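PDB 7CFL: putative cell wall hydrolase phosphatase-associated protein from Clostridioides difficile, which probably cleaves peptide bonds in cell-wall peptidoglycan as a cysteine endopeptidase of the NlpC/P60 type, the chain here being the catalytic domain of a longer autolysin. Local coordinates for residues 39-47 with 57-65; 21-29 with 107-118. All blocks are in the same frame, centred on the assembly; numbering follows the deposited sequence.

Interaction 1 of 2, residues 39-47 with 57-65; sequences FDCSGFTQY and IPRVSRDQS. With FLC (citrate anion), chain E.
Arg59 reaches Asp40 because its chain leaves with CG opposite the backbone N (chi1 177°) and then bends at chi2 (58°), which swings the guanidinium back over the start of helix 41-53. The salt bridge is end-on and two-pronged. NH1 of Arg59 lies 3.0 Å from OD1 of Asp40, on its syn side, and NH2 of Arg59 lies 3.0 Å from OD2 of Asp40. The two planes are twisted by 58°, so the grip is not coplanar. Asp40 is also the N-cap: its OD1 accepts from Gly43 N at 2.7 Å, nearly along the C-O axis. One carboxylate oxygen thus serves both the helix end and the arginine. Gly43 CA sits over one face of the guanidinium, toward its rim.

Gln46 has an extended chain beyond CG and puts NE2 3.0 Å from Ile57 O, a nearly straight bond in the planes of both groups. Gln64 NE2 bonds Ser42 O at 3.1 Å and Pro58 O at 2.9 Å, so one amide end ties the helix to the loop before Val60. Ser42 O takes Gln46 N and Gln64 NE2 from opposite faces of its plane. Ile57 CD1 packs on the backbone of Thr45 and Gln46.

A citrate, probably from the crystallisation liquor, lies between the two segments; its OB2 accepts from Ser42 OG and from Ser61 N, both at 2.8 Å. It also bonds Cys41 N. Cys41 at the head of this helix is consistent with the nucleophile position of NlpC/P60 peptidases. Glu34 pairs with Arg59 NE. Deeper in, Thr45 and Gln64 rest on Val97 of strand 96-102, and Ile57 and Gln64 on Leu81 of strand 81-84.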
loop_
_atom_site.group_PDB
_atom_site.type_symbol
_atom_site.label_atom_id
_atom_site.label_comp_id
_atom_site.label_asym_id
_atom_site.label_seq_id
_atom_site.Cartn_x
_atom_site.Cartn_y
_atom_site.Cartn_z
ATOM N N PHE A 39 -12.192 3.100 1.340
ATOM C CA PHE A 39 -10.763 3.481 1.438
ATOM C C PHE A 39 -10.253 4.071 0.126
ATOM O O PHE A 39 -10.682 3.654 -0.926
ATOM C CB PHE A 39 -9.898 2.260 1.755
ATOM C CG PHE A 39 -10.270 1.506 3.007
ATOM C CD1 PHE A 39 -9.841 1.935 4.246
ATOM C CD2 PHE A 39 -11.088 0.382 2.953
ATOM C CE1 PHE A 39 -10.175 1.228 5.395
ATOM C CE2 PHE A 39 -11.444 -0.304 4.109
ATOM C CZ PHE A 39 -11.004 0.132 5.331
ATOM N N ASP A 40 -9.240 4.935 0.221
ATOM C CA ASP A 40 -8.323 5.196 -0.909
ATOM C C ASP A 40 -7.019 4.465 -0.559
ATOM O O ASP A 40 -6.952 3.803 0.507
ATOM C CB ASP A 40 -8.229 6.684 -1.246
ATOM C CG ASP A 40 -7.615 7.576 -0.181
ATOM O OD1 ASP A 40 -6.852 7.056 0.673
ATOM O OD2 ASP A 40 -7.921 8.803 -0.205
ATOM N N CYS A 41 -6.020 4.515 -1.427
ATOM C CA CYS A 41 -4.879 3.576 -1.297
ATOM C C CYS A 41 -4.086 3.928 -0.014
ATOM O O CYS A 41 -3.839 3.027 0.764
ATOM C CB CYS A 41 -4.088 3.543 -2.595
ATOM S SG CYS A 41 -3.145 5.056 -2.894
ATOM N N SER A 42 -3.864 5.194 0.270
ATOM C CA SER A 42 -3.126 5.664 1.465
ATOM C C SER A 42 -4.033 5.635 2.700
ATOM O O SER A 42 -3.549 5.425 3.797
ATOM C CB SER A 42 -2.588 7.046 1.202
ATOM O OG SER A 42 -3.648 7.919 0.848
ATOM N N GLY A 43 -5.339 5.836 2.537
ATOM C CA GLY A 43 -6.255 5.711 3.683
ATOM C C GLY A 43 -6.312 4.280 4.185
ATOM O O GLY A 43 -6.428 4.076 5.414
ATOM N N PHE A 44 -6.191 3.322 3.265
ATOM C CA PHE A 44 -6.154 1.877 3.552
ATOM C C PHE A 44 -4.902 1.557 4.341
ATOM O O PHE A 44 -4.957 0.922 5.402
ATOM C CB PHE A 44 -6.154 1.076 2.255
ATOM C CG PHE A 44 -6.054 -0.413 2.452
ATOM C CD1 PHE A 44 -7.084 -1.140 3.030
ATOM C CD2 PHE A 44 -4.908 -1.084 2.051
ATOM C CE1 PHE A 44 -6.971 -2.513 3.201
ATOM C CE2 PHE A 44 -4.801 -2.454 2.226
ATOM C CZ PHE A 44 -5.835 -3.170 2.785
ATOM N N THR A 45 -3.749 1.946 3.814
ATOM C CA THR A 45 -2.493 1.651 4.550
ATOM C C THR A 45 -2.492 2.340 5.920
ATOM O O THR A 45 -2.166 1.667 6.906
ATOM C CB THR A 45 -1.255 1.971 3.720
ATOM O OG1 THR A 45 -1.231 3.346 3.339
ATOM C CG2 THR A 45 -1.190 1.102 2.493
ATOM N N GLN A 46 -2.876 3.624 6.009
ATOM C CA GLN A 46 -2.970 4.296 7.327
ATOM C C GLN A 46 -3.862 3.477 8.270
ATOM O O GLN A 46 -3.489 3.304 9.437
ATOM C CB GLN A 46 -3.435 5.746 7.205
ATOM C CG GLN A 46 -3.124 6.566 8.444
ATOM C CD GLN A 46 -3.747 7.931 8.375
ATOM O OE1 GLN A 46 -4.975 8.047 8.221
ATOM N NE2 GLN A 46 -2.947 8.954 8.579
ATOM N N TYR A 47 -5.097 3.165 7.855
ATOM C CA TYR A 47 -6.086 2.493 8.721
ATOM C C TYR A 47 -5.572 1.120 9.186
ATOM O O TYR A 47 -5.639 0.767 10.405
ATOM C CB TYR A 47 -7.390 2.352 7.948
ATOM C CG TYR A 47 -8.484 1.667 8.729
ATOM C CD1 TYR A 47 -9.263 2.355 9.657
ATOM C CD2 TYR A 47 -8.778 0.333 8.502
ATOM C CE1 TYR A 47 -10.279 1.714 10.349
ATOM C CE2 TYR A 47 -9.783 -0.321 9.179
ATOM C CZ TYR A 47 -10.552 0.377 10.095
ATOM O OH TYR A 47 -11.557 -0.278 10.734
ATOM N N ILE A 57 1.197 6.198 10.463
ATOM C CA ILE A 57 1.887 6.665 9.222
ATOM C C ILE A 57 1.142 7.880 8.679
ATOM O O ILE A 57 -0.063 8.087 9.003
ATOM C CB ILE A 57 2.018 5.532 8.185
ATOM C CG1 ILE A 57 0.704 5.252 7.462
ATOM C CG2 ILE A 57 2.624 4.281 8.833
ATOM C CD1 ILE A 57 0.709 4.056 6.541
ATOM N N PRO A 58 1.811 8.676 7.817
ATOM C CA PRO A 58 1.179 9.815 7.147
ATOM C C PRO A 58 -0.075 9.453 6.351
ATOM O O PRO A 58 -0.279 8.315 5.984
ATOM C CB PRO A 58 2.251 10.330 6.172
ATOM C CG PRO A 58 3.559 9.934 6.840
ATOM C CD PRO A 58 3.256 8.610 7.508
ATOM N N ARG A 59 -0.922 10.466 6.142
ATOM C CA ARG A 59 -2.210 10.292 5.431
ATOM C C ARG A 59 -2.018 9.990 3.950
ATOM O O ARG A 59 -2.699 9.053 3.515
ATOM C CB ARG A 59 -3.102 11.516 5.608
ATOM C CG ARG A 59 -4.422 11.437 4.847
ATOM C CD ARG A 59 -5.241 10.222 5.240
ATOM N NE ARG A 59 -6.485 10.063 4.503
ATOM C CZ ARG A 59 -6.624 9.484 3.305
ATOM N NH1 ARG A 59 -5.575 8.992 2.643
ATOM N NH2 ARG A 59 -7.838 9.379 2.784
ATOM N N VAL A 60 -1.166 10.724 3.211
ATOM C CA VAL A 60 -1.152 10.604 1.718
ATOM C C VAL A 60 0.073 9.795 1.280
ATOM O O VAL A 60 1.094 9.787 2.007
ATOM C CB VAL A 60 -1.255 11.952 0.977
ATOM C CG1 VAL A 60 -2.518 12.706 1.372
ATOM C CG2 VAL A 60 -0.032 12.813 1.178
ATOM N N SER A 61 -0.032 9.200 0.102
ATOM C CA SER A 61 0.982 8.245 -0.422
ATOM C C SER A 61 2.366 8.906 -0.506
ATOM O O SER A 61 3.321 8.255 -0.026
ATOM C CB SER A 61 0.548 7.629 -1.732
ATOM O OG SER A 61 0.415 8.593 -2.762
ATOM N N ARG A 62 2.471 10.143 -1.020
ATOM C CA ARG A 62 3.768 10.842 -1.225
ATOM C C ARG A 62 4.474 11.082 0.112
ATOM O O ARG A 62 5.728 11.058 0.128
ATOM C CB ARG A 62 3.634 12.113 -2.075
ATOM C CG ARG A 62 2.714 13.190 -1.529
ATOM C CD ARG A 62 2.194 14.111 -2.631
ATOM N NE ARG A 62 1.117 14.968 -2.138
ATOM C CZ ARG A 62 -0.201 14.762 -2.282
ATOM N NH1 ARG A 62 -0.681 13.717 -2.939
ATOM N NH2 ARG A 62 -1.051 15.625 -1.752
ATOM N N ASP A 63 3.739 11.259 1.198
ATOM C CA ASP A 63 4.281 11.485 2.561
ATOM C C ASP A 63 4.612 10.123 3.195
ATOM O O ASP A 63 5.680 9.996 3.821
ATOM C CB ASP A 63 3.270 12.307 3.382
ATOM C CG ASP A 63 3.104 13.737 2.866
ATOM O OD1 ASP A 63 3.999 14.198 2.183
ATOM O OD2 ASP A 63 2.038 14.383 3.113
ATOM N N GLN A 64 3.779 9.100 3.004
ATOM C CA GLN A 64 4.081 7.734 3.502
ATOM C C GLN A 64 5.408 7.291 2.864
ATOM O O GLN A 64 6.205 6.697 3.582
ATOM C CB GLN A 64 2.965 6.747 3.202
ATOM C CG GLN A 64 1.643 7.076 3.893
ATOM C CD GLN A 64 0.690 5.935 3.650
ATOM O OE1 GLN A 64 0.997 4.925 3.026
ATOM N NE2 GLN A 64 -0.548 6.125 4.062
ATOM N N SER A 65 5.649 7.676 1.614
ATOM C CA SER A 65 6.894 7.341 0.850
ATOM C C SER A 65 8.141 7.943 1.491
ATOM O O SER A 65 9.274 7.537 1.054
ATOM C CB SER A 65 6.761 7.770 -0.611
ATOM O OG SER A 65 7.852 7.294 -1.396
HETATM C CAC FLC E . -5.304 10.701 -1.008
HETATM C CA FLC E . -5.224 9.431 -1.851
HETATM C CB FLC E . -4.164 9.441 -2.965
HETATM C CBC FLC E . -2.743 9.723 -2.398
HETATM C CG FLC E . -4.059 8.079 -3.654
HETATM C CGC FLC E . -5.289 7.525 -4.325
HETATM O OA1 FLC E . -4.398 11.564 -1.148
HETATM O OA2 FLC E . -6.276 10.835 -0.195
HETATM O OB1 FLC E . -1.979 10.396 -3.126
HETATM O OB2 FLC E . -2.426 9.228 -1.285
HETATM O OG1 FLC E . -5.481 7.867 -5.511
HETATM O OG2 FLC E . -5.996 6.696 -3.681
HETATM O OHB FLC E . -4.476 10.452 -3.895
HETATM O O HOH W 1 -1.430 4.654 10.717
#

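Interaction 2 of 2, residues 21-29 with 107-118; sequences AKTLLGKPY and IHASSGSSKKVT
Gly26 N, Lys27 O and Tyr29 N meet the 115-117 backbone in three hydrogen bonds. Gly26 N donates to Val117 O at 2.9 Å. Val117 N returns a bond to Lys27 O, also 2.9 Å, in the carbonyl plane. Tyr29 N donates to Lys115 O at 3.0 Å; the bond is straight (173°), but the donor stands above the carbonyl plane, off the lone pairs. Lys27 O has a second, softer partner in the CA-H of Lys116. Leu24 O is taken by Lys27 N, which closes the type II turn 24-27, and it also lies against CB of Val117. Gly26, with positive phi, fits this turn.

The last two bonds flank Pro28 and Lys116, a single antiparallel bridge; Gly26 N adds a third bond beyond it. The bridge joins the segment after helix 13-22 to the hairpin that links strands 105-110 and 118-121. This hairpin is at one edge of the antiparallel sheet of the NlpC/P60 papain-like fold. At its bend Ser110 OG accepts from Gly112 N at 2.9 Å, an ST turn.

With CG anti to the backbone N (chi1 -177°), the Tyr29 ring reaches Ser111 and Ala109. Ser111 CB sits over its face, a CH-pi contact 3.6 Å from CB to the ring centroid. Ala109 O is at the ring edge, 3.6 Å from Tyr29 CD2. Tyr29 OH is satisfied by the bound citrate. At the other end Ile107 CD1 lies 3.4 Å from Ala21 O, whose hydrogen-bond donor is Leu24 N. Ile107 CG2 touches Ala21 CB, and Leu25 CD2 reaches Ile107 CD1. Val117 points into the same apolar patch, where Phe44 of helix 41-53 also packs. Within strand 105-110, His108 ND1 is hydrogen-bonded to His96 NE2, and His108 NE2 to Ser120 OG.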
loop_
_atom_site.group_PDB
_atom_site.type_symbol
_atom_site.label_atom_id
_atom_site.label_comp_id
_atom_site.label_asym_id
_atom_site.label_seq_id
_atom_site.Cartn_x
_atom_site.Cartn_y
_atom_site.Cartn_z
ATOM N N ALA A 21 -5.450 -6.728 7.270
ATOM C CA ALA A 21 -5.637 -6.164 5.913
ATOM C C ALA A 21 -6.497 -7.110 5.081
ATOM O O ALA A 21 -7.387 -6.616 4.361
ATOM C CB ALA A 21 -4.301 -5.920 5.249
ATOM N N LYS A 22 -6.292 -8.424 5.207
ATOM C CA LYS A 22 -7.052 -9.410 4.387
ATOM C C LYS A 22 -8.547 -9.413 4.769
ATOM O O LYS A 22 -9.361 -9.717 3.868
ATOM C CB LYS A 22 -6.414 -10.794 4.466
ATOM C CG LYS A 22 -5.095 -10.886 3.716
ATOM C CD LYS A 22 -4.701 -12.308 3.422
ATOM C CE LYS A 22 -3.297 -12.383 2.875
ATOM N NZ LYS A 22 -2.770 -13.761 2.863
ATOM N N THR A 23 -8.908 -9.063 6.015
ATOM C CA THR A 23 -10.335 -8.997 6.459
ATOM C C THR A 23 -11.059 -7.905 5.666
ATOM O O THR A 23 -12.311 -7.955 5.611
ATOM C CB THR A 23 -10.563 -8.724 7.955
ATOM O OG1 THR A 23 -10.173 -7.408 8.355
ATOM C CG2 THR A 23 -9.920 -9.740 8.869
ATOM N N LEU A 24 -10.333 -6.940 5.101
ATOM C CA LEU A 24 -10.923 -5.792 4.372
ATOM C C LEU A 24 -10.994 -6.058 2.865
ATOM O O LEU A 24 -11.374 -5.110 2.131
ATOM C CB LEU A 24 -10.128 -4.529 4.693
ATOM C CG LEU A 24 -9.974 -4.166 6.169
ATOM C CD1 LEU A 24 -9.022 -3.003 6.331
ATOM C CD2 LEU A 24 -11.312 -3.812 6.802
ATOM N N LEU A 25 -10.540 -7.230 2.377
ATOM C CA LEU A 25 -10.648 -7.611 0.940
ATOM C C LEU A 25 -12.083 -7.373 0.474
ATOM O O LEU A 25 -13.011 -7.753 1.212
ATOM C CB LEU A 25 -10.242 -9.073 0.702
ATOM C CG LEU A 25 -8.727 -9.305 0.630
ATOM C CD1 LEU A 25 -8.381 -10.766 0.834
ATOM C CD2 LEU A 25 -8.167 -8.814 -0.692
ATOM N N GLY A 26 -12.224 -6.725 -0.685
ATOM C CA GLY A 26 -13.519 -6.515 -1.348
ATOM C C GLY A 26 -14.154 -5.203 -0.934
ATOM O O GLY A 26 -15.228 -4.884 -1.514
ATOM N N LYS A 27 -13.581 -4.482 0.046
ATOM C CA LYS A 27 -14.196 -3.220 0.553
ATOM C C LYS A 27 -13.972 -2.151 -0.507
ATOM O O LYS A 27 -12.925 -2.126 -1.143
ATOM C CB LYS A 27 -13.653 -2.837 1.926
ATOM C CG LYS A 27 -14.036 -3.825 3.031
ATOM C CD LYS A 27 -14.161 -3.224 4.390
ATOM C CE LYS A 27 -15.599 -3.059 4.809
ATOM N NZ LYS A 27 -16.197 -4.356 5.192
ATOM N N PRO A 28 -14.956 -1.272 -0.784
ATOM C CA PRO A 28 -14.884 -0.391 -1.954
ATOM C C PRO A 28 -13.846 0.737 -1.870
ATOM O O PRO A 28 -13.580 1.232 -0.772
ATOM C CB PRO A 28 -16.302 0.211 -2.021
ATOM C CG PRO A 28 -16.729 0.210 -0.581
ATOM C CD PRO A 28 -16.223 -1.108 -0.048
ATOM N N TYR A 29 -13.316 1.135 -3.030
ATOM C CA TYR A 29 -12.454 2.333 -3.212
ATOM C C TYR A 29 -13.353 3.574 -3.267
ATOM O O TYR A 29 -14.297 3.621 -4.096
ATOM C CB TYR A 29 -11.609 2.284 -4.488
ATOM C CG TYR A 29 -10.678 3.463 -4.639
ATOM C CD1 TYR A 29 -11.117 4.667 -5.161
ATOM C CD2 TYR A 29 -9.344 3.385 -4.255
ATOM C CE1 TYR A 29 -10.283 5.767 -5.257
ATOM C CE2 TYR A 29 -8.486 4.473 -4.362
ATOM C CZ TYR A 29 -8.948 5.665 -4.892
ATOM O OH TYR A 29 -8.118 6.737 -5.018
ATOM N N ILE A 107 -1.262 -6.146 -0.953
ATOM C CA ILE A 107 -2.698 -5.813 -0.742
ATOM C C ILE A 107 -2.838 -4.289 -0.814
ATOM O O ILE A 107 -2.033 -3.580 -0.230
ATOM C CB ILE A 107 -3.251 -6.434 0.544
ATOM C CG1 ILE A 107 -4.782 -6.211 0.683
ATOM C CG2 ILE A 107 -2.528 -5.899 1.764
ATOM C CD1 ILE A 107 -5.411 -7.192 1.635
ATOM N N HIS A 108 -3.930 -3.796 -1.424
ATOM C CA HIS A 108 -4.087 -2.339 -1.640
ATOM C C HIS A 108 -5.535 -2.023 -1.967
ATOM O O HIS A 108 -6.271 -2.918 -2.406
ATOM C CB HIS A 108 -3.135 -1.787 -2.718
ATOM C CG HIS A 108 -3.300 -2.371 -4.077
ATOM N ND1 HIS A 108 -3.267 -1.598 -5.228
ATOM C CD2 HIS A 108 -3.564 -3.628 -4.485
ATOM C CE1 HIS A 108 -3.447 -2.369 -6.276
ATOM N NE2 HIS A 108 -3.631 -3.612 -5.851
ATOM N N ALA A 109 -5.835 -0.749 -1.892
ATOM C CA ALA A 109 -7.157 -0.229 -2.290
ATOM C C ALA A 109 -6.984 0.230 -3.751
ATOM O O ALA A 109 -6.416 1.322 -3.979
ATOM C CB ALA A 109 -7.494 0.876 -1.373
ATOM N N SER A 110 -7.357 -0.597 -4.719
ATOM C CA SER A 110 -7.035 -0.352 -6.143
ATOM C C SER A 110 -8.088 0.587 -6.725
ATOM O O SER A 110 -9.269 0.209 -6.728
ATOM C CB SER A 110 -6.951 -1.618 -6.928
ATOM O OG SER A 110 -7.025 -1.317 -8.306
ATOM N N SER A 111 -7.665 1.711 -7.300
ATOM C CA SER A 111 -8.533 2.571 -8.145
ATOM C C SER A 111 -8.468 2.136 -9.621
ATOM O O SER A 111 -8.956 2.900 -10.474
ATOM C CB SER A 111 -8.173 4.004 -7.958
ATOM O OG SER A 111 -6.955 4.287 -8.612
ATOM N N GLY A 112 -7.909 0.953 -9.923
ATOM C CA GLY A 112 -8.054 0.271 -11.225
ATOM C C GLY A 112 -9.478 -0.220 -11.433
ATOM O O GLY A 112 -10.392 0.271 -10.713
ATOM N N SER A 113 -9.672 -1.174 -12.352
ATOM C CA SER A 113 -11.003 -1.698 -12.767
ATOM C C SER A 113 -11.787 -2.236 -11.559
ATOM O O SER A 113 -13.027 -2.104 -11.582
ATOM C CB SER A 113 -10.878 -2.746 -13.850
ATOM O OG SER A 113 -10.047 -3.817 -13.430
ATOM N N SER A 114 -11.111 -2.794 -10.540
ATOM C CA SER A 114 -11.778 -3.534 -9.428
ATOM C C SER A 114 -12.363 -2.584 -8.370
ATOM O O SER A 114 -13.341 -2.999 -7.687
ATOM C CB SER A 114 -10.870 -4.566 -8.818
ATOM O OG SER A 114 -10.691 -5.635 -9.731
ATOM N N LYS A 115 -11.816 -1.372 -8.233
ATOM C CA LYS A 115 -12.338 -0.311 -7.328
ATOM C C LYS A 115 -12.651 -0.904 -5.950
ATOM O O LYS A 115 -13.732 -0.639 -5.379
ATOM C CB LYS A 115 -13.563 0.351 -7.973
ATOM C CG LYS A 115 -13.222 1.291 -9.115
ATOM C CD LYS A 115 -12.228 2.352 -8.689
ATOM C CE LYS A 115 -12.310 3.636 -9.478
ATOM N NZ LYS A 115 -12.387 4.798 -8.562
ATOM N N LYS A 116 -11.750 -1.712 -5.424
ATOM C CA LYS A 116 -11.930 -2.370 -4.112
ATOM C C LYS A 116 -10.555 -2.792 -3.594
ATOM O O LYS A 116 -9.638 -2.929 -4.411
ATOM C CB LYS A 116 -12.860 -3.581 -4.238
ATOM C CG LYS A 116 -12.346 -4.692 -5.148
ATOM C CD LYS A 116 -13.312 -5.847 -5.408
ATOM C CE LYS A 116 -14.740 -5.422 -5.662
ATOM N NZ LYS A 116 -15.541 -6.527 -6.235
ATOM N N VAL A 117 -10.467 -3.042 -2.297
ATOM C CA VAL A 117 -9.281 -3.684 -1.661
ATOM C C VAL A 117 -9.096 -5.047 -2.330
ATOM O O VAL A 117 -10.049 -5.904 -2.339
ATOM C CB VAL A 117 -9.436 -3.816 -0.141
ATOM C CG1 VAL A 117 -8.263 -4.548 0.479
ATOM C CG2 VAL A 117 -9.641 -2.471 0.529
ATOM N N THR A 118 -7.900 -5.272 -2.860
ATOM C CA THR A 118 -7.616 -6.455 -3.690
ATOM C C THR A 118 -6.129 -6.746 -3.543
ATOM O O THR A 118 -5.410 -5.964 -2.877
ATOM C CB THR A 118 -7.988 -6.257 -5.167
ATOM O OG1 THR A 118 -7.918 -7.528 -5.813
ATOM C CG2 THR A 118 -7.092 -5.289 -5.912
#

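The centres of interactions 1 and 2 lie about 14 Å apart in one compact domain. Along the chain the order is 21-29, 39-47, 57-65 and 107-118, so both segments of interaction 1 fall between those of interaction 2. Helix 41-53 joins them. Its start meets 57-65, and it also packs on strand 105-110 through Phe44. They touch directly: Phe39 N is 3.1 Å from Pro28 O, probably a hydrogen bond, and Asp40 CA packs against Tyr29 CE2. Tyr29 of interaction 2 reaches the citrate held by interaction 1, consistent with one side of the active-site pocket near Cys41.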